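Local coordinates for protein L-lysine 6-monooxygenase (Pseudomonas syringae pv. tomato, PDB 5CQF) that probably catalyses the FAD- and NADPH-dependent N-hydroxylation of an amino-acid side chain such as that of L-lysine, a step in siderophore biosynthesis, at residues A[119-122]-A[123-127]; A[291-294]-A[295-299]. One frame throughout, in Å; residues are numbered along the deposited sequence.

Interaction 1: A[119-122]-A[123-127]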
ATOM      1  N   GLY A 119      16.430  -7.358  23.163  1.00 38.54           N
ATOM      2  CA  GLY A 119      16.561  -7.962  24.521  1.00 38.16           C
ATOM      3  C   GLY A 119      16.627  -9.481  24.438  1.00 38.79           C
ATOM      4  O   GLY A 119      17.346 -10.126  25.184  1.00 40.18           O
ATOM      5  N   TRP A 120      15.897 -10.072  23.505  1.00 37.37           N
ATOM      6  CA  TRP A 120      15.891 -11.516  23.396  1.00 38.23           C
ATOM      7  C   TRP A 120      17.246 -12.029  22.948  1.00 38.88           C
ATOM      8  O   TRP A 120      17.698 -13.087  23.397  1.00 41.29           O
ATOM      9  CB  TRP A 120      14.756 -11.946  22.462  1.00 37.60           C
ATOM     10  CG  TRP A 120      14.676 -13.385  22.094  1.00 38.57           C
ATOM     11  CD1 TRP A 120      13.912 -14.350  22.709  1.00 39.72           C
ATOM     12  CD2 TRP A 120      15.268 -14.022  20.953  1.00 37.76           C
ATOM     13  NE1 TRP A 120      14.043 -15.543  22.046  1.00 39.25           N
ATOM     14  CE2 TRP A 120      14.876 -15.375  20.977  1.00 37.65           C
ATOM     15  CE3 TRP A 120      16.114 -13.586  19.928  1.00 36.35           C
ATOM     16  CZ2 TRP A 120      15.306 -16.296  20.018  1.00 37.46           C
ATOM     17  CZ3 TRP A 120      16.545 -14.505  18.985  1.00 35.51           C
ATOM     18  CH2 TRP A 120      16.141 -15.840  19.037  1.00 36.33           C
ATOM     19  N   VAL A 121      17.911 -11.302  22.065  1.00 38.30           N
ATOM     20  CA  VAL A 121      19.274 -11.689  21.659  1.00 38.78           C
ATOM     21  C   VAL A 121      20.276 -11.394  22.764  1.00 40.99           C
ATOM     22  O   VAL A 121      21.113 -12.226  23.118  1.00 40.69           O
ATOM     23  CB  VAL A 121      19.786 -10.943  20.408  1.00 36.99           C
ATOM     24  CG1 VAL A 121      21.170 -11.462  20.040  1.00 37.27           C
ATOM     25  CG2 VAL A 121      18.863 -11.154  19.234  1.00 36.71           C
ATOM     26  N   SER A 122      20.210 -10.186  23.290  1.00 43.15           N
ATOM     27  CA  SER A 122      21.125  -9.798  24.365  1.00 47.23           C
ATOM     28  C   SER A 122      21.165 -10.860  25.460  1.00 49.08           C
ATOM     29  O   SER A 122      22.226 -11.397  25.767  1.00 51.32           O
ATOM     30  CB  SER A 122      20.732  -8.428  24.931  1.00 47.68           C
ATOM     31  OG  SER A 122      21.551  -8.113  26.021  1.00 50.65           O
ATOM     32  N   ARG A 123      20.002 -11.208  25.993  1.00 52.19           N
ATOM     33  CA  ARG A 123      19.886 -12.235  27.054  1.00 57.51           C
ATOM     34  C   ARG A 123      20.586 -13.544  26.768  1.00 55.60           C
ATOM     35  O   ARG A 123      20.773 -14.325  27.679  1.00 59.19           O
ATOM     36  CB  ARG A 123      18.426 -12.614  27.282  1.00 61.25           C
ATOM     37  CG  ARG A 123      17.693 -11.736  28.259  1.00 66.59           C
ATOM     38  CD  ARG A 123      16.291 -12.292  28.494  1.00 72.59           C
ATOM     39  NE  ARG A 123      15.298 -11.781  27.534  1.00 75.87           N
ATOM     40  CZ  ARG A 123      14.503 -12.523  26.747  1.00 78.28           C
ATOM     41  NH1 ARG A 123      14.557 -13.866  26.753  1.00 81.54           N
ATOM     42  NH2 ARG A 123      13.638 -11.910  25.933  1.00 73.87           N
ATOM     43  N   GLN A 124      20.857 -13.837  25.504  1.00 52.12           N
ATOM     44  CA  GLN A 124      21.458 -15.103  25.121  1.00 50.37           C
ATOM     45  C   GLN A 124      22.941 -14.995  24.904  1.00 50.12           C
ATOM     46  O   GLN A 124      23.597 -16.023  24.875  1.00 50.37           O
ATOM     47  CB  GLN A 124      20.841 -15.634  23.822  1.00 50.05           C
ATOM     48  CG  GLN A 124      19.397 -16.069  23.925  1.00 49.73           C
ATOM     49  CD  GLN A 124      18.867 -16.503  22.590  1.00 48.17           C
ATOM     50  OE1 GLN A 124      19.123 -17.617  22.154  1.00 48.53           O
ATOM     51  NE2 GLN A 124      18.145 -15.611  21.913  1.00 46.92           N
ATOM     52  N   VAL A 125      23.471 -13.779  24.726  1.00 49.39           N
ATOM     53  CA  VAL A 125      24.913 -13.594  24.437  1.00 49.07           C
ATOM     54  C   VAL A 125      25.653 -12.643  25.393  1.00 50.22           C
ATOM     55  O   VAL A 125      26.755 -12.194  25.097  1.00 50.78           O
ATOM     56  CB  VAL A 125      25.137 -13.090  22.996  1.00 47.54           C
ATOM     57  CG1 VAL A 125      24.525 -14.044  21.992  1.00 47.86           C
ATOM     58  CG2 VAL A 125      24.563 -11.702  22.802  1.00 45.92           C
ATOM     59  N   ASP A 126      25.056 -12.356  26.545  1.00 52.18           N
ATOM     60  CA  ASP A 126      25.604 -11.383  27.465  1.00 52.89           C
ATOM     61  C   ASP A 126      26.425 -11.985  28.611  1.00 53.94           C
ATOM     62  O   ASP A 126      26.797 -11.259  29.526  1.00 55.37           O
ATOM     63  CB  ASP A 126      24.479 -10.500  28.036  1.00 53.07           C
ATOM     64  CG  ASP A 126      23.541 -11.252  28.955  1.00 56.26           C
ATOM     65  OD1 ASP A 126      23.668 -12.496  29.098  1.00 58.16           O
ATOM     66  OD2 ASP A 126      22.651 -10.590  29.522  1.00 57.36           O
ATOM     67  N   GLY A 127      26.719 -13.285  28.564  1.00 55.00           N
ATOM     68  CA  GLY A 127      27.560 -13.933  29.594  1.00 55.62           C
ATOM     69  C   GLY A 127      28.956 -13.328  29.815  1.00 55.54           C
ATOM     70  O   GLY A 127      29.636 -13.685  30.764  1.00 59.67           O
TER
HETATM   71  O   HOH W   1      20.928  -8.733  28.424  1.00 49.70           O
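Arg123 begins the turn with an ordinary helical bond, its N donating to Gly119 O at 3.0 Å. Its side chain then doubles back: the bend at chi3 (-88°) brings the guanidinium alongside the preceding turn, where NH2 comes within 3.4 Å of Trp120 CA, which lies over one face of the group. Guanidinium and indole planes stand 82° apart, with NH2 at the ring edge, so this is not a stacked cation-pi pair.

Gln124 meets the same indole over a face. Its NE2 lies 3.2 Å above the ring plane, over the centre, and the amide is turned 71° from the ring. The same nitrogen donates to Trp120 O (3.0 Å) in a nearly straight bond; the acceptor lies in the amide plane, while the donor sits above the carbonyl plane. Trp120 thus takes the amide's hydrogen bond on its backbone oxygen while its ring lies against the same nitrogen. Trp120 NE1 is hydrogen-bonded to Asp95; Tyr92 meets the indole edge-to-face.

Val125 N bonds to Ser122 O (2.9 Å), as Gln124 N does to Val121 O, both i to i+3; the i to i+4 bond from Val125 N to Val121 O is weak. Ile26 and Cys30 of helix 23-37 touch Val121.

Asp126 is joined to Ser122 through a water, which lies 2.6 Å from Ser122 OG and donates to Asp126 OD2 at 2.8 Å. The whole is the C-terminal part of a helix, where i to i+3 bonds take over from i to i+4 bonds, packed against the helix that follows the probable dinucleotide-binding glycine turn of a Rossmann-type fold.

Interaction 2: A[291-294]-A[295-299]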
ATOM      1  N   GLN A 291       3.775   9.921   7.672  1.00 41.46           N
ATOM      2  CA  GLN A 291       2.359   9.686   7.491  1.00 43.60           C
ATOM      3  C   GLN A 291       1.607   9.834   8.805  1.00 39.85           C
ATOM      4  O   GLN A 291       0.547  10.426   8.840  1.00 39.24           O
ATOM      5  CB  GLN A 291       2.130   8.312   6.835  1.00 48.63           C
ATOM      6  CG  GLN A 291       0.694   7.784   6.793  1.00 56.39           C
ATOM      7  CD  GLN A 291      -0.291   8.712   6.087  1.00 64.39           C
ATOM      8  OE1 GLN A 291       0.098   9.524   5.238  1.00 68.71           O
ATOM      9  NE2 GLN A 291      -1.588   8.598   6.446  1.00 69.59           N
ATOM     10  N   LYS A 292       2.144   9.321   9.899  1.00 40.51           N
ATOM     11  CA  LYS A 292       1.417   9.391  11.185  1.00 40.49           C
ATOM     12  C   LYS A 292       1.246  10.845  11.601  1.00 38.31           C
ATOM     13  O   LYS A 292       0.156  11.273  12.045  1.00 37.07           O
ATOM     14  CB  LYS A 292       2.130   8.586  12.285  1.00 43.10           C
ATOM     15  CG  LYS A 292       1.628   7.155  12.413  1.00 49.20           C
ATOM     16  CD  LYS A 292       2.721   6.166  12.798  1.00 52.18           C
ATOM     17  CE  LYS A 292       3.064   6.206  14.272  1.00 56.95           C
ATOM     18  NZ  LYS A 292       4.483   5.791  14.539  1.00 56.76           N
ATOM     19  N   LEU A 293       2.327  11.604  11.451  1.00 35.88           N
ATOM     20  CA  LEU A 293       2.320  13.002  11.869  1.00 35.71           C
ATOM     21  C   LEU A 293       1.406  13.798  10.977  1.00 34.72           C
ATOM     22  O   LEU A 293       0.544  14.493  11.466  1.00 35.49           O
ATOM     23  CB  LEU A 293       3.729  13.592  11.899  1.00 35.59           C
ATOM     24  CG  LEU A 293       3.791  15.084  12.231  1.00 37.00           C
ATOM     25  CD1 LEU A 293       3.169  15.399  13.581  1.00 37.84           C
ATOM     26  CD2 LEU A 293       5.232  15.501  12.216  1.00 37.69           C
ATOM     27  N   PHE A 294       1.532  13.653   9.671  1.00 35.08           N
ATOM     28  CA  PHE A 294       0.655  14.406   8.744  1.00 36.41           C
ATOM     29  C   PHE A 294      -0.848  14.050   8.912  1.00 34.61           C
ATOM     30  O   PHE A 294      -1.725  14.927   8.938  1.00 34.58           O
ATOM     31  CB  PHE A 294       1.144  14.172   7.305  1.00 38.54           C
ATOM     32  CG  PHE A 294       0.385  14.938   6.276  1.00 40.84           C
ATOM     33  CD1 PHE A 294       0.751  16.254   5.939  1.00 44.21           C
ATOM     34  CD2 PHE A 294      -0.705  14.365   5.635  1.00 40.85           C
ATOM     35  CE1 PHE A 294       0.021  16.970   4.984  1.00 45.25           C
ATOM     36  CE2 PHE A 294      -1.446  15.086   4.692  1.00 42.67           C
ATOM     37  CZ  PHE A 294      -1.078  16.382   4.364  1.00 44.60           C
ATOM     38  N   SER A 295      -1.155  12.773   9.059  1.00 33.29           N
ATOM     39  CA  SER A 295      -2.556  12.347   9.259  1.00 34.71           C
ATOM     40  C   SER A 295      -3.194  12.915  10.534  1.00 35.72           C
ATOM     41  O   SER A 295      -4.327  13.361  10.514  1.00 36.99           O
ATOM     42  CB  SER A 295      -2.646  10.819   9.282  1.00 35.12           C
ATOM     43  OG  SER A 295      -3.961  10.374   9.548  1.00 36.88           O
ATOM     44  N   LEU A 296      -2.446  12.908  11.630  1.00 36.69           N
ATOM     45  CA  LEU A 296      -2.948  13.387  12.896  1.00 37.60           C
ATOM     46  C   LEU A 296      -3.193  14.881  12.878  1.00 36.28           C
ATOM     47  O   LEU A 296      -4.197  15.357  13.393  1.00 36.28           O
ATOM     48  CB  LEU A 296      -1.947  13.038  14.010  1.00 41.77           C
ATOM     49  CG  LEU A 296      -2.284  13.486  15.450  1.00 46.29           C
ATOM     50  CD1 LEU A 296      -3.736  13.159  15.783  1.00 48.83           C
ATOM     51  CD2 LEU A 296      -1.346  12.813  16.447  1.00 47.99           C
ATOM     52  N   ILE A 297      -2.253  15.631  12.315  1.00 35.53           N
ATOM     53  CA  ILE A 297      -2.409  17.064  12.175  1.00 34.98           C
ATOM     54  C   ILE A 297      -3.645  17.306  11.334  1.00 35.00           C
ATOM     55  O   ILE A 297      -4.484  18.092  11.696  1.00 38.87           O
ATOM     56  CB  ILE A 297      -1.186  17.712  11.484  1.00 36.33           C
ATOM     57  CG1 ILE A 297       0.094  17.523  12.314  1.00 37.37           C
ATOM     58  CG2 ILE A 297      -1.404  19.199  11.209  1.00 36.43           C
ATOM     59  CD1 ILE A 297       0.043  18.088  13.711  1.00 39.88           C
ATOM     60  N   TYR A 298      -3.772  16.616  10.209  1.00 35.08           N
ATOM     61  CA  TYR A 298      -4.931  16.800   9.326  1.00 34.87           C
ATOM     62  C   TYR A 298      -6.260  16.548  10.052  1.00 35.49           C
ATOM     63  O   TYR A 298      -7.175  17.331   9.927  1.00 33.55           O
ATOM     64  CB  TYR A 298      -4.850  15.863   8.114  1.00 34.02           C
ATOM     65  CG  TYR A 298      -5.974  16.064   7.138  1.00 33.85           C
ATOM     66  CD1 TYR A 298      -7.204  15.437   7.311  1.00 32.75           C
ATOM     67  CD2 TYR A 298      -5.807  16.871   6.030  1.00 34.64           C
ATOM     68  CE1 TYR A 298      -8.234  15.625   6.410  1.00 33.44           C
ATOM     69  CE2 TYR A 298      -6.842  17.077   5.122  1.00 35.73           C
ATOM     70  CZ  TYR A 298      -8.059  16.445   5.308  1.00 34.80           C
ATOM     71  OH  TYR A 298      -9.086  16.679   4.395  1.00 33.36           O
ATOM     72  N   GLU A 299      -6.369  15.425  10.754  1.00 38.54           N
ATOM     73  CA  GLU A 299      -7.586  15.109  11.522  1.00 41.30           C
ATOM     74  C   GLU A 299      -7.888  16.202  12.539  1.00 42.68           C
ATOM     75  O   GLU A 299      -9.003  16.707  12.588  1.00 43.88           O
ATOM     76  CB  GLU A 299      -7.467  13.754  12.224  1.00 42.75           C
ATOM     77  CG  GLU A 299      -7.502  12.564  11.281  1.00 43.95           C
ATOM     78  CD  GLU A 299      -8.745  12.512  10.387  1.00 43.35           C
ATOM     79  OE1 GLU A 299      -9.873  12.453  10.911  1.00 41.80           O
ATOM     80  OE2 GLU A 299      -8.573  12.497   9.154  1.00 41.85           O
TER
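Leu293 and Ile297, one helical turn apart, run side by side and point the same way. Leu293 places CG anti to its own nitrogen (chi1 176°), which carries CD1 forward to within 3.9 Å of Ile297 CG1. Ile297 answers with CG1 beside its backbone N, and that branch also rests 3.2 Å from Leu293 O, the carbonyl that accepts the bond from Ile297 N at 3.1 Å. Both the apolar pair and the backbone bond therefore tie the same two residues together. Leu293 further touches Val220 of helix 214-226, and Leu296 reaches Leu221 and Ser225 there.

Phe294 and Tyr298 form a second i to i+4 pair, but their rings do not stack on each other. Each extends CG away from its nitrogen, and what meets is Tyr298 CB and Phe294 O, 3.4 Å apart, beside the bond from Tyr298 N to that oxygen (2.9 Å). Tyr298 OH reaches the second subunit, where Glu113 and Arg98 bond to it; the Phe294 ring packs on Leu105 of that subunit.

Ser295 CB lies 3.2 Å from Gln291 O, the acceptor for Ser295 N. Its OG takes a bond from Arg107 of the second subunit, whose guanidinium also forms a salt bridge with Glu299. Lys292, which also touches Leu221, forms a salt bridge with Glu289 one turn earlier.

Regular i to i+4 bonding, with an apolar flank toward a neighbouring helix and a mixed aromatic and polar flank toward another chain, is characteristic of a helix packed between its own domain and a subunit interface.

Overall arrangement
Local contacts between residues three and four apart appear here at the end of one helix and in the middle of another: interaction 1 closes helix 111-125, whereas interaction 2 lies within helix 287-302. They come in series along the sequence, with centres 37 Å apart and nearest atoms about 20 Å apart. Residues 119-127 pack on helix 23-37, which follows strand 16-19 of one parallel sheet; residues 291-299 pack on helix 214-226, which joins strands 206-210 and 231-235 of the other. Each contact thus packs on a helix belonging to a different Rossmann-type sheet. Helix 287-302 meets the start of helix 111-125 of the second subunit, while residues 119-127 themselves touch no other chain of the tetrameric assembly.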